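Local structure of phosphotriesterase homology protein (Escherichia coli, 1BF6) at residues 168-171 with 172-176. The protein hydrolyses phosphorylated glyceryl acetates, using two zinc ions per subunit, and also acts on aromatic acetates and propionates. Residues are numbered along the deposited sequence; the frame is centred on the assembly and turned at random.
Sequences LALL and QAHGV
The imidazole of H174 meets L170 edge-on: the carbonyl oxygen of L170 lies in the ring plane, where H174 ND1 donates to L170 O over 3.0 Å in a nearly straight bond (162°). The L170 side chain crosses the ring obliquely, its methyl CD1 4.0 Å from H174 CE1, and beyond these residues the H174 side chain touches I141 of helix 134-150. With CG beside its own backbone N (chi1 -73°), H174 turns the ring back along the helix, so that side chain and main chain converge on one acceptor; the second bond, from H174 N to L170 O, is weak. With a leucine here there is no ring N-H, and L170 O would probably be left without its straight side-chain bond, keeping the weak one from the backbone N of residue 174. Upstream the helix is regular, with Q172 N bonded to L168 O at 2.9 Å and A173 N to A169 O. It then closes in a Schellman motif: V176 N reaches back to L171 O at 3.1 Å and G175 N to Q172 O at 3.0 Å, while G175 takes the positive phi (81°) of the C-prime position, where a CB would jam against the preceding carbonyl oxygen. L171 O also receives a weak bond from H174 N. Past the glycine the chain turns back so that V176 CB points toward the helix end, 4.1 Å from L171 CB, and both side chains pack on V181 of strand 181-183. The turn thus leads helix 164-173 of the TIM barrel into its next strand, completing a beta-alpha-beta unit that starts at strand 154-157. G175 belongs to a beta-D-glucose site, and V176 touches H147 of that site, while N148, another of its residues, hydrogen-bonds H174 O through ND2.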
# COMPACT_ATOMS: atom_id res chain seq x y z
N LEU A 168 1.76 10.01 11.74
CA LEU A 168 1.28 11.29 11.19
C LEU A 168 1.90 12.48 11.91
O LEU A 168 2.27 13.47 11.26
CB LEU A 168 -0.25 11.36 11.22
CG LEU A 168 -1.00 10.34 10.34
CD1 LEU A 168 -2.50 10.60 10.44
CD2 LEU A 168 -0.54 10.45 8.90
N ALA A 169 1.98 12.40 13.23
CA ALA A 169 2.57 13.45 14.06
C ALA A 169 4.05 13.64 13.69
O ALA A 169 4.53 14.78 13.59
CB ALA A 169 2.43 13.10 15.54
N LEU A 170 4.76 12.53 13.49
CA LEU A 170 6.17 12.58 13.11
C LEU A 170 6.35 13.23 11.72
O LEU A 170 7.20 14.12 11.54
CB LEU A 170 6.76 11.16 13.09
CG LEU A 170 8.26 11.01 12.81
CD1 LEU A 170 9.07 11.74 13.90
CD2 LEU A 170 8.65 9.54 12.78
N LEU A 171 5.54 12.80 10.76
CA LEU A 171 5.63 13.34 9.41
C LEU A 171 5.27 14.83 9.36
O LEU A 171 5.95 15.61 8.72
CB LEU A 171 4.78 12.51 8.45
CG LEU A 171 5.28 11.08 8.21
CD1 LEU A 171 4.25 10.30 7.41
CD2 LEU A 171 6.62 11.10 7.47
N GLN A 172 4.22 15.21 10.09
CA GLN A 172 3.78 16.60 10.14
C GLN A 172 4.82 17.49 10.82
O GLN A 172 5.05 18.62 10.40
CB GLN A 172 2.44 16.71 10.84
CG GLN A 172 1.96 18.13 11.01
CD GLN A 172 0.52 18.22 11.45
OE1 GLN A 172 0.18 17.84 12.57
NE2 GLN A 172 -0.34 18.69 10.56
N ALA A 173 5.46 16.99 11.87
CA ALA A 173 6.49 17.74 12.58
C ALA A 173 7.66 18.02 11.62
O ALA A 173 8.43 18.98 11.82
CB ALA A 173 6.98 16.96 13.81
N HIS A 174 7.79 17.19 10.60
CA HIS A 174 8.84 17.37 9.62
C HIS A 174 8.39 18.05 8.32
O HIS A 174 9.00 17.89 7.26
CB HIS A 174 9.60 16.07 9.38
CG HIS A 174 10.51 15.70 10.51
ND1 HIS A 174 10.04 15.11 11.67
CD2 HIS A 174 11.83 15.91 10.71
CE1 HIS A 174 11.03 14.99 12.54
NE2 HIS A 174 12.13 15.47 11.98
N GLY A 175 7.31 18.82 8.43
CA GLY A 175 6.80 19.58 7.29
C GLY A 175 5.95 18.93 6.22
O GLY A 175 5.68 19.56 5.19
N VAL A 176 5.51 17.69 6.45
CA VAL A 176 4.68 17.00 5.46
C VAL A 176 3.20 17.37 5.58
O VAL A 176 2.66 17.41 6.68
CB VAL A 176 4.84 15.45 5.58
CG1 VAL A 176 3.95 14.74 4.56
CG2 VAL A 176 6.30 15.06 5.37